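Xaa-Pro Dipeptidase (PDB 2QS8) is an amidohydrolase-superfamily enzyme of TIM-barrel fold that probably acts as a metal-dependent carboxypeptidase or dipeptidase and here holds methionine in its active site. Local coordinates at residues I323-D328 with K339-M344; T272-T277 with P307-T312; I278-F283 with G330-G335; P63-M68 with Q356-E361. One frame throughout, in Å; residues are numbered along the deposited sequence.

Interaction 1 of 4, residues I323-D328 with K339-M344; sequences IAFGTD and KEFVYM. With MET (methionine), chain D.
Phe325 pushes its ring between Phe341, Glu340 and Met344 of helix 339-346. With CG anti to the backbone N (chi1 -168°), the ring swings toward the helix although its CB does not point there. It crosses Phe341 at about a right angle as a side chain, yet the two ring planes differ by only 32°, and Phe325 CE1 lies over one face of Phe341, near its rim, 3.4 Å from Phe341 CE1. The methylenes of Glu340 run past Phe325 in the opposite direction, with Glu340 CB 3.3 Å from Phe325 CZ and 3.5 Å from Thr327 CG2. Met344, a selenomethionine, meets the ring obliquely in a Met-aromatic contact, SE to Phe325 CD1 3.8 Å, and its bend at chi3 brings CE to Ile323 CG2 at 3.7 Å.

Glutamate suits this place because it is apolar along its stem and polar at its end. A water accepts from Gly326 N and donates to Glu340 OE2, the latter at 2.7 Å, so it bridges backbone and carboxylate where Gly326 O and OE2, both acceptors, cannot bond. Ser279 OG and Ile278 N hold the carboxylate from helix 278-287. Asp328, in the magnesium site with His69 and His71, accepts at OD2 from the bound methionine's N, 3.0 Å away. A buried carboxylate gripped by water, hydroxyl and a helix-start N-H would be expected to remain charged.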
# COMPACT_ATOMS: atom_id res chain seq x y z
N ILE A 323 -14.93 -21.70 -28.26
CA ILE A 323 -15.59 -22.33 -27.13
C ILE A 323 -14.89 -23.60 -26.65
O ILE A 323 -14.50 -24.45 -27.45
CB ILE A 323 -17.06 -22.68 -27.51
CG1 ILE A 323 -17.87 -21.39 -27.64
CG2 ILE A 323 -17.66 -23.62 -26.48
CD1 ILE A 323 -19.31 -21.59 -28.10
N ALA A 324 -14.73 -23.70 -25.33
CA ALA A 324 -14.12 -24.86 -24.71
C ALA A 324 -15.09 -25.38 -23.64
O ALA A 324 -15.73 -24.60 -22.94
CB ALA A 324 -12.78 -24.48 -24.07
N PHE A 325 -15.19 -26.71 -23.55
CA PHE A 325 -16.08 -27.39 -22.61
C PHE A 325 -15.84 -27.06 -21.12
O PHE A 325 -14.73 -27.20 -20.60
CB PHE A 325 -15.95 -28.90 -22.82
CG PHE A 325 -17.01 -29.69 -22.13
CD1 PHE A 325 -18.19 -30.00 -22.78
CD2 PHE A 325 -16.82 -30.17 -20.84
CE1 PHE A 325 -19.16 -30.78 -22.17
CE2 PHE A 325 -17.78 -30.93 -20.22
CZ PHE A 325 -18.96 -31.24 -20.88
N GLY A 326 -16.91 -26.64 -20.44
CA GLY A 326 -16.85 -26.31 -19.02
C GLY A 326 -18.23 -26.36 -18.38
O GLY A 326 -19.16 -25.75 -18.90
N THR A 327 -18.35 -27.03 -17.25
CA THR A 327 -19.66 -27.21 -16.61
C THR A 327 -19.96 -26.50 -15.28
O THR A 327 -21.12 -26.23 -14.96
CB THR A 327 -19.89 -28.71 -16.36
OG1 THR A 327 -19.03 -29.14 -15.30
CG2 THR A 327 -19.54 -29.52 -17.62
N ASP A 328 -18.92 -26.20 -14.51
CA ASP A 328 -19.05 -25.59 -13.20
C ASP A 328 -19.62 -26.65 -12.25
O ASP A 328 -20.45 -26.35 -11.37
CB ASP A 328 -19.95 -24.34 -13.23
CG ASP A 328 -19.74 -23.43 -12.02
OD1 ASP A 328 -18.88 -23.73 -11.16
OD2 ASP A 328 -20.43 -22.40 -11.91
N LYS A 339 -24.07 -34.04 -19.16
CA LYS A 339 -25.27 -33.28 -19.49
C LYS A 339 -24.95 -31.99 -20.25
O LYS A 339 -25.77 -31.50 -21.03
CB LYS A 339 -26.06 -32.94 -18.23
CG LYS A 339 -26.53 -34.16 -17.47
CD LYS A 339 -27.34 -33.77 -16.25
CE LYS A 339 -27.76 -34.99 -15.45
NZ LYS A 339 -28.61 -34.58 -14.30
N GLU A 340 -23.76 -31.44 -20.01
CA GLU A 340 -23.32 -30.22 -20.67
C GLU A 340 -23.34 -30.40 -22.20
O GLU A 340 -23.65 -29.46 -22.94
CB GLU A 340 -21.92 -29.84 -20.19
CG GLU A 340 -21.35 -28.52 -20.72
CD GLU A 340 -22.08 -27.28 -20.20
OE1 GLU A 340 -22.90 -27.41 -19.26
OE2 GLU A 340 -21.83 -26.18 -20.73
N PHE A 341 -22.98 -31.59 -22.67
CA PHE A 341 -22.97 -31.90 -24.10
C PHE A 341 -24.38 -31.77 -24.66
O PHE A 341 -24.60 -31.12 -25.69
CB PHE A 341 -22.48 -33.33 -24.36
CG PHE A 341 -21.01 -33.51 -24.17
CD1 PHE A 341 -20.09 -32.77 -24.90
CD2 PHE A 341 -20.53 -34.44 -23.25
CE1 PHE A 341 -18.73 -32.94 -24.70
CE2 PHE A 341 -19.17 -34.62 -23.05
CZ PHE A 341 -18.27 -33.87 -23.78
N VAL A 342 -25.34 -32.39 -23.98
CA VAL A 342 -26.72 -32.35 -24.43
C VAL A 342 -27.24 -30.91 -24.49
O VAL A 342 -28.02 -30.56 -25.38
CB VAL A 342 -27.62 -33.17 -23.49
CG1 VAL A 342 -29.04 -33.23 -24.06
CG2 VAL A 342 -27.03 -34.55 -23.29
N TYR A 343 -26.79 -30.08 -23.55
CA TYR A 343 -27.21 -28.68 -23.52
C TYR A 343 -26.60 -27.90 -24.67
O TYR A 343 -27.25 -27.05 -25.27
CB TYR A 343 -26.82 -28.03 -22.18
CG TYR A 343 -27.74 -28.36 -21.03
CD1 TYR A 343 -29.10 -28.00 -21.07
CD2 TYR A 343 -27.26 -28.97 -19.87
CE1 TYR A 343 -29.94 -28.24 -20.00
CE2 TYR A 343 -28.10 -29.22 -18.78
CZ TYR A 343 -29.44 -28.85 -18.86
OH TYR A 343 -30.28 -29.06 -17.79
N MSE A 344 -25.34 -28.19 -24.98
CA MSE A 344 -24.65 -27.51 -26.06
C MSE A 344 -25.30 -27.81 -27.40
O MSE A 344 -25.42 -26.93 -28.25
CB MSE A 344 -23.19 -27.92 -26.08
CG MSE A 344 -22.48 -27.48 -24.84
SE MSE A 344 -20.64 -28.05 -24.89
CE MSE A 344 -19.78 -26.49 -25.69
N MET D . -20.87 -20.28 -9.87
CA MET D . -21.55 -19.26 -10.72
C MET D . -22.03 -18.07 -9.90
O MET D . -22.20 -16.98 -10.49
CB MET D . -22.74 -19.89 -11.43
CG MET D . -23.45 -18.95 -12.36
SD MET D . -24.67 -19.79 -13.31
CE MET D . -23.62 -20.77 -14.34
OXT MET D . -22.23 -18.24 -8.67
O HOH W 1 -19.41 -26.13 -21.97

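Interaction 2 of 4, residues T272-T277 with P307-T312; sequences TYYVPT and PQISDT. With MET (methionine), chain D.
Thr312 OG1 is gripped twice: it accepts a nearly straight bond from Gln308 NE2, 3.0 Å long and 165° at the hydrogen, and is bonded to Thr257 O. The first bond lies close to the amide plane of Gln308, whose other N-H reaches Asp311 OD2 at 3.3 Å from a more tilted direction, on the anti lone pair. These bonds fix the rotation of Thr312, with OG1 anti to the carbonyl carbon (chi1 -72°) and the methyl CG2 left to face the strand, where it meets Tyr274 OH at 3.6 Å. The two side chains cross at about a right angle. Threonine fits here because one branch is polar and the other greasy; tyrosine fits because its long ring spans from strand to helix and its hydroxyl can still bond His255 O.

One turn back along the helix, Ile309 divides its work between two branches. Its CG2 rests against the backbone at Pro276 O, 3.5 Å away, while CD1, at the end of an extended chain, approaches the methyl CE of the bound methionine to 3.2 Å, tighter than ordinary carbon-carbon contact. Thr277, just past the end of strand 273-275, approaches the same methyl, OG1 to CE 3.4 Å, with OG1 also bonded to His255 ND1. A branched aliphatic residue suits the thioether end of this ligand. Strand 273-275 ending in residues that line a pocket, backed by helix 299-319, is the usual plan of a TIM barrel, whose active site lies at the carboxyl ends of the strands.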
# COMPACT_ATOMS: atom_id res chain seq x y z
N THR A 272 -9.96 -15.22 -27.27
CA THR A 272 -10.31 -15.63 -25.91
C THR A 272 -11.29 -16.80 -25.94
O THR A 272 -12.19 -16.81 -26.77
CB THR A 272 -10.97 -14.49 -25.13
OG1 THR A 272 -10.31 -13.25 -25.43
CG2 THR A 272 -10.89 -14.76 -23.64
N TYR A 273 -11.12 -17.77 -25.05
CA TYR A 273 -12.03 -18.92 -25.00
C TYR A 273 -13.26 -18.68 -24.13
O TYR A 273 -13.16 -18.05 -23.08
CB TYR A 273 -11.30 -20.17 -24.50
CG TYR A 273 -10.65 -20.99 -25.60
CD1 TYR A 273 -9.32 -20.78 -25.97
CD2 TYR A 273 -11.38 -21.97 -26.28
CE1 TYR A 273 -8.72 -21.54 -26.99
CE2 TYR A 273 -10.80 -22.74 -27.30
CZ TYR A 273 -9.47 -22.52 -27.65
OH TYR A 273 -8.90 -23.31 -28.63
N TYR A 274 -14.41 -19.18 -24.59
CA TYR A 274 -15.66 -19.05 -23.86
C TYR A 274 -16.04 -20.41 -23.24
O TYR A 274 -16.22 -21.38 -23.96
CB TYR A 274 -16.79 -18.57 -24.78
CG TYR A 274 -18.16 -18.49 -24.11
CD1 TYR A 274 -19.33 -18.73 -24.84
CD2 TYR A 274 -18.28 -18.15 -22.77
CE1 TYR A 274 -20.58 -18.63 -24.23
CE2 TYR A 274 -19.53 -18.04 -22.16
CZ TYR A 274 -20.67 -18.29 -22.90
OH TYR A 274 -21.91 -18.18 -22.29
N VAL A 275 -16.16 -20.45 -21.92
CA VAL A 275 -16.53 -21.66 -21.18
C VAL A 275 -17.92 -21.34 -20.62
O VAL A 275 -18.05 -20.74 -19.55
CB VAL A 275 -15.56 -21.93 -20.03
CG1 VAL A 275 -15.85 -23.26 -19.40
CG2 VAL A 275 -14.15 -21.89 -20.54
N PRO A 276 -18.98 -21.77 -21.32
CA PRO A 276 -20.37 -21.53 -20.94
C PRO A 276 -20.94 -22.02 -19.61
O PRO A 276 -21.63 -21.27 -18.94
CB PRO A 276 -21.15 -22.07 -22.13
CG PRO A 276 -20.30 -23.21 -22.58
CD PRO A 276 -18.91 -22.64 -22.50
N THR A 277 -20.66 -23.26 -19.22
CA THR A 277 -21.23 -23.82 -18.00
C THR A 277 -22.74 -23.68 -18.05
O THR A 277 -23.37 -23.16 -17.11
CB THR A 277 -20.70 -23.14 -16.70
OG1 THR A 277 -21.24 -21.81 -16.57
CG2 THR A 277 -19.18 -23.11 -16.70
N PRO A 307 -31.07 -18.54 -16.52
CA PRO A 307 -31.79 -18.73 -17.79
C PRO A 307 -31.15 -18.15 -19.05
O PRO A 307 -31.38 -18.65 -20.15
CB PRO A 307 -33.15 -18.09 -17.52
CG PRO A 307 -33.27 -18.10 -16.01
CD PRO A 307 -31.87 -17.76 -15.58
N GLN A 308 -30.34 -17.11 -18.88
CA GLN A 308 -29.70 -16.43 -20.00
C GLN A 308 -28.48 -17.13 -20.62
O GLN A 308 -28.16 -16.89 -21.77
CB GLN A 308 -29.30 -15.02 -19.57
CG GLN A 308 -28.61 -14.18 -20.64
CD GLN A 308 -29.46 -13.96 -21.87
OE1 GLN A 308 -30.62 -13.55 -21.77
NE2 GLN A 308 -28.90 -14.23 -23.05
N ILE A 309 -27.81 -17.99 -19.86
CA ILE A 309 -26.62 -18.66 -20.38
C ILE A 309 -26.87 -19.46 -21.66
O ILE A 309 -26.12 -19.33 -22.63
CB ILE A 309 -25.97 -19.56 -19.31
CG1 ILE A 309 -25.45 -18.68 -18.17
CG2 ILE A 309 -24.82 -20.35 -19.91
CD1 ILE A 309 -24.74 -19.44 -17.06
N SER A 310 -27.92 -20.27 -21.67
CA SER A 310 -28.25 -21.08 -22.85
C SER A 310 -28.46 -20.19 -24.08
O SER A 310 -28.06 -20.55 -25.19
CB SER A 310 -29.52 -21.89 -22.60
OG SER A 310 -30.63 -21.04 -22.35
N ASP A 311 -29.08 -19.04 -23.87
CA ASP A 311 -29.34 -18.11 -24.96
C ASP A 311 -28.04 -17.44 -25.41
O ASP A 311 -27.79 -17.29 -26.60
CB ASP A 311 -30.35 -17.06 -24.53
CG ASP A 311 -30.86 -16.25 -25.69
OD1 ASP A 311 -31.47 -16.86 -26.61
OD2 ASP A 311 -30.66 -15.02 -25.71
N THR A 312 -27.21 -17.03 -24.45
CA THR A 312 -25.94 -16.40 -24.77
C THR A 312 -25.03 -17.39 -25.51
O THR A 312 -24.31 -17.02 -26.44
CB THR A 312 -25.24 -15.91 -23.49
OG1 THR A 312 -25.94 -14.77 -22.98
CG2 THR A 312 -23.80 -15.53 -23.76
N MET D . -20.87 -20.28 -9.87
CA MET D . -21.55 -19.26 -10.72
C MET D . -22.03 -18.07 -9.90
O MET D . -22.20 -16.98 -10.49
CB MET D . -22.74 -19.89 -11.43
CG MET D . -23.45 -18.95 -12.36
SD MET D . -24.67 -19.79 -13.31
CE MET D . -23.62 -20.77 -14.34
OXT MET D . -22.23 -18.24 -8.67

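Interaction 3 of 4, residues I278-F283 with G330-G335; sequences ISAGEF and GVQKHG. With MET (methionine), chain D.
The amide of Gln332 lies against the first turn of helix 278-287, and here the packing is tight: OE1 stands 3.1 Å from Ala280 CA and 3.5 Å from Ala280 CB. The nearby Ala280 N is no hydrogen-bond donor to OE1, since the angle is poor. What sets the amide is its other end, NE2, which bonds Thr327 O. The chain gets there by bending at chi2 (-85°), after a first torsion that leaves CG between the backbone N and the carbonyl carbon. Alanine suits the place: its single methyl lies beside OE1 while the amide rests close to the helix backbone.

In amidohydrolases of the TIM-barrel kind the loop after the last barrel strand carries a metal-binding aspartate, here Asp328, and residues 330-335 continue that loop. Ala280 and Gly281 of helix 278-287 belong to the methionine pocket: Ala280 CB and Gly281 N both come to 3.4 Å from the ligand methyl CE, and Gly281, without a side chain, brings its backbone close to it.

Toward the solvent the contact passes to Phe283, which is partly exposed. Its ring takes Gln332 CA over one face, 4.1 Å from the centroid and 23° off the normal, a CH-pi contact; ring and amide planes are 64° apart. Val331 slides past the ring in the opposite direction, CG1 to Phe283 CD2 3.5 Å, but it meets Ala280 more loosely, CB to CB 4.3 Å.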
# COMPACT_ATOMS: atom_id res chain seq x y z
N ILE A 278 -23.33 -24.13 -19.15
CA ILE A 278 -24.78 -24.06 -19.31
C ILE A 278 -25.47 -24.85 -18.19
O ILE A 278 -26.46 -24.39 -17.64
CB ILE A 278 -25.23 -24.64 -20.67
CG1 ILE A 278 -24.54 -23.90 -21.81
CG2 ILE A 278 -26.75 -24.50 -20.81
CD1 ILE A 278 -24.77 -24.52 -23.17
N SER A 279 -24.93 -26.02 -17.87
CA SER A 279 -25.49 -26.88 -16.82
C SER A 279 -25.74 -26.11 -15.53
O SER A 279 -26.85 -26.12 -15.01
CB SER A 279 -24.54 -28.04 -16.52
OG SER A 279 -24.43 -28.93 -17.62
N ALA A 280 -24.70 -25.47 -15.02
CA ALA A 280 -24.80 -24.71 -13.78
C ALA A 280 -25.85 -23.63 -13.93
O ALA A 280 -26.57 -23.32 -12.98
CB ALA A 280 -23.45 -24.09 -13.42
N GLY A 281 -25.94 -23.06 -15.13
CA GLY A 281 -26.92 -22.02 -15.39
C GLY A 281 -28.32 -22.58 -15.20
O GLY A 281 -29.13 -22.02 -14.45
N GLU A 282 -28.61 -23.69 -15.87
CA GLU A 282 -29.91 -24.35 -15.79
C GLU A 282 -30.18 -24.80 -14.35
O GLU A 282 -31.33 -24.83 -13.91
CB GLU A 282 -29.96 -25.55 -16.73
CG GLU A 282 -29.82 -25.21 -18.21
CD GLU A 282 -30.99 -24.40 -18.74
OE1 GLU A 282 -32.14 -24.84 -18.55
OE2 GLU A 282 -30.76 -23.33 -19.34
N PHE A 283 -29.11 -25.15 -13.64
CA PHE A 283 -29.23 -25.61 -12.26
C PHE A 283 -29.81 -24.54 -11.33
O PHE A 283 -30.81 -24.77 -10.65
CB PHE A 283 -27.87 -26.04 -11.72
CG PHE A 283 -27.93 -26.68 -10.36
CD1 PHE A 283 -28.18 -28.04 -10.23
CD2 PHE A 283 -27.76 -25.92 -9.21
CE1 PHE A 283 -28.26 -28.64 -8.98
CE2 PHE A 283 -27.84 -26.51 -7.95
CZ PHE A 283 -28.09 -27.87 -7.84
N GLY A 330 -19.86 -28.75 -9.22
CA GLY A 330 -19.51 -28.39 -7.86
C GLY A 330 -20.70 -27.56 -7.39
O GLY A 330 -20.91 -27.34 -6.20
N VAL A 331 -21.44 -27.12 -8.38
CA VAL A 331 -22.71 -26.50 -8.25
C VAL A 331 -23.62 -27.69 -8.32
O VAL A 331 -24.17 -28.14 -7.32
CB VAL A 331 -22.98 -25.49 -9.39
CG1 VAL A 331 -24.40 -24.96 -9.28
CG2 VAL A 331 -21.97 -24.36 -9.34
N GLN A 332 -23.81 -28.22 -9.53
CA GLN A 332 -24.57 -29.46 -9.69
C GLN A 332 -23.67 -30.59 -9.25
O GLN A 332 -22.47 -30.38 -9.05
CB GLN A 332 -25.04 -29.65 -11.14
CG GLN A 332 -23.92 -29.79 -12.16
CD GLN A 332 -23.40 -28.45 -12.65
OE1 GLN A 332 -24.04 -27.41 -12.44
NE2 GLN A 332 -22.28 -28.22 -13.33
N LYS A 333 -24.21 -31.79 -9.10
CA LYS A 333 -23.41 -32.93 -8.66
C LYS A 333 -22.26 -33.26 -9.62
O LYS A 333 -22.39 -33.11 -10.83
CB LYS A 333 -24.30 -34.17 -8.52
CG LYS A 333 -25.31 -34.14 -7.39
CD LYS A 333 -24.70 -34.65 -6.10
CE LYS A 333 -25.68 -35.49 -5.29
NZ LYS A 333 -26.95 -34.77 -5.00
N HIS A 334 -21.15 -33.73 -9.05
CA HIS A 334 -19.99 -34.12 -9.85
C HIS A 334 -20.34 -35.44 -10.50
O HIS A 334 -20.99 -36.28 -9.88
CB HIS A 334 -18.75 -34.29 -8.96
CG HIS A 334 -18.17 -33.01 -8.46
ND1 HIS A 334 -17.39 -32.18 -9.25
CD2 HIS A 334 -18.31 -32.37 -7.27
CE1 HIS A 334 -17.08 -31.09 -8.57
NE2 HIS A 334 -17.62 -31.18 -7.37
N GLY A 335 -19.90 -35.64 -11.74
CA GLY A 335 -20.21 -36.88 -12.42
C GLY A 335 -21.34 -36.73 -13.43
O GLY A 335 -21.60 -37.63 -14.23
N MET D . -20.87 -20.28 -9.87
CA MET D . -21.55 -19.26 -10.72
C MET D . -22.03 -18.07 -9.90
O MET D . -22.20 -16.98 -10.49
CB MET D . -22.74 -19.89 -11.43
CG MET D . -23.45 -18.95 -12.36
SD MET D . -24.67 -19.79 -13.31
CE MET D . -23.62 -20.77 -14.34
OXT MET D . -22.23 -18.24 -8.67

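Interaction 4 of 4, residues P63-M68 with Q356-E361; sequences PGLMDM and QSATME
Met66 N gives the one hydrogen bond across this contact, to Ala358 O at 2.8 Å. The donor lies in the carbonyl plane, though the hydrogen bond is bent, 135° at the hydrogen. Ala358 sits in the break between helices 351-357 and 360-365, where its carbonyl is turned to the strand and takes the N-H of a buried residue. Its small methyl allows the turn to come close.

The apolar contacts gather round Thr359. With OG1 between the backbone N and the carbonyl carbon (chi1 46°) and bonded back to Ile355 O, its CG2 is turned to the strand, where it meets Pro63 CG at 3.3 Å, the two side chains crossing at about a right angle. Leu65 CD2 comes obliquely to the same methyl at 4.1 Å, and lies 4.4 Å from Ala358 CB.

Between apolar group and carbonyl, the extended selenomethionine chain of Met66 brings CE to 3.6 Å from Thr359 O.

The turn between the two helices thus packs on strand 60-67, which leads into His69 and His71. These bind the magnesium ion and form the HxH motif at the end of the first barrel strand in the amidohydrolase superfamily.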
# COMPACT_ATOMS: atom_id res chain seq x y z
N PRO A 63 -11.08 -39.49 -27.52
CA PRO A 63 -9.93 -39.18 -26.68
C PRO A 63 -10.49 -38.77 -25.31
O PRO A 63 -11.68 -38.48 -25.20
CB PRO A 63 -9.24 -38.03 -27.42
CG PRO A 63 -10.35 -37.37 -28.16
CD PRO A 63 -11.24 -38.50 -28.60
N GLY A 64 -9.65 -38.79 -24.27
CA GLY A 64 -10.12 -38.41 -22.95
C GLY A 64 -10.80 -37.06 -22.95
O GLY A 64 -10.30 -36.12 -23.56
N LEU A 65 -11.94 -36.95 -22.28
CA LEU A 65 -12.67 -35.69 -22.23
C LEU A 65 -12.10 -34.70 -21.19
O LEU A 65 -11.50 -35.11 -20.20
CB LEU A 65 -14.15 -35.97 -21.95
CG LEU A 65 -14.81 -36.90 -22.99
CD1 LEU A 65 -16.23 -37.24 -22.54
CD2 LEU A 65 -14.82 -36.23 -24.35
N MSE A 66 -12.31 -33.41 -21.43
CA MSE A 66 -11.83 -32.37 -20.53
C MSE A 66 -12.91 -31.39 -20.07
O MSE A 66 -13.76 -30.99 -20.86
CB MSE A 66 -10.71 -31.59 -21.21
CG MSE A 66 -9.50 -32.42 -21.50
SE MSE A 66 -8.01 -31.32 -22.17
CE MSE A 66 -7.10 -32.63 -23.31
N ASP A 67 -12.87 -31.01 -18.80
CA ASP A 67 -13.83 -30.06 -18.23
C ASP A 67 -13.01 -28.88 -17.71
O ASP A 67 -12.25 -29.01 -16.77
CB ASP A 67 -14.62 -30.72 -17.09
CG ASP A 67 -15.84 -29.92 -16.67
OD1 ASP A 67 -15.80 -28.67 -16.78
OD2 ASP A 67 -16.84 -30.53 -16.23
N MSE A 68 -13.16 -27.73 -18.36
CA MSE A 68 -12.41 -26.52 -18.00
C MSE A 68 -12.90 -25.79 -16.74
O MSE A 68 -12.34 -24.75 -16.39
CB MSE A 68 -12.44 -25.53 -19.15
CG MSE A 68 -11.91 -26.03 -20.47
SE MSE A 68 -10.03 -26.46 -20.21
CE MSE A 68 -9.18 -24.73 -19.97
N GLN A 356 -15.44 -31.95 -29.88
CA GLN A 356 -14.14 -31.36 -30.16
C GLN A 356 -13.84 -30.24 -29.16
O GLN A 356 -12.68 -29.92 -28.90
CB GLN A 356 -14.09 -30.83 -31.61
CG GLN A 356 -14.30 -31.94 -32.64
CD GLN A 356 -14.07 -31.49 -34.07
OE1 GLN A 356 -14.53 -30.44 -34.49
NE2 GLN A 356 -13.36 -32.32 -34.83
N SER A 357 -14.89 -29.65 -28.60
CA SER A 357 -14.71 -28.58 -27.63
C SER A 357 -14.27 -29.12 -26.28
O SER A 357 -13.83 -28.36 -25.42
CB SER A 357 -16.01 -27.79 -27.46
OG SER A 357 -16.89 -28.45 -26.57
N ALA A 358 -14.39 -30.43 -26.08
CA ALA A 358 -13.99 -31.04 -24.82
C ALA A 358 -12.74 -31.89 -25.00
O ALA A 358 -12.33 -32.61 -24.08
CB ALA A 358 -15.12 -31.89 -24.28
N THR A 359 -12.14 -31.80 -26.18
CA THR A 359 -10.92 -32.55 -26.48
C THR A 359 -9.78 -31.63 -26.95
O THR A 359 -8.87 -31.32 -26.18
CB THR A 359 -11.20 -33.64 -27.56
OG1 THR A 359 -11.97 -33.09 -28.64
CG2 THR A 359 -11.98 -34.78 -26.96
N MSE A 360 -9.84 -31.19 -28.20
CA MSE A 360 -8.81 -30.30 -28.75
C MSE A 360 -8.94 -28.84 -28.30
O MSE A 360 -7.94 -28.16 -28.09
CB MSE A 360 -8.83 -30.35 -30.29
CG MSE A 360 -8.24 -31.64 -30.87
SE MSE A 360 -6.40 -31.75 -30.21
CE MSE A 360 -5.62 -30.10 -30.97
N GLU A 361 -10.16 -28.34 -28.18
CA GLU A 361 -10.33 -26.96 -27.75
C GLU A 361 -9.88 -26.76 -26.31
O GLU A 361 -9.23 -25.76 -25.97
CB GLU A 361 -11.78 -26.52 -27.93
CG GLU A 361 -12.17 -26.42 -29.40
CD GLU A 361 -11.14 -25.65 -30.23
OE1 GLU A 361 -11.13 -24.40 -30.16
OE2 GLU A 361 -10.34 -26.29 -30.93

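How the interactions relate
Interaction 1 lies in the middle: its centre is about 9 Å from that of interaction 2 and about 10 Å from those of 3 and 4, while 3 and 4 are about 18 Å apart and do not touch. Along the chain, interaction 4 spans the other three, joining 63-68 to 356-361, so the start and end of the barrel meet there. Inside that span interaction 2 closes before interaction 1 opens, and interaction 3 alternates with both. Strand 273-275 bonds to 323-328 through Tyr274 O and Ala324 N, and Phe325 O receives Met68 N, placing 323-328 between the two strands. Interactions 1, 2 and 3 each touch the bound methionine, from loops and helices after the barrel strands.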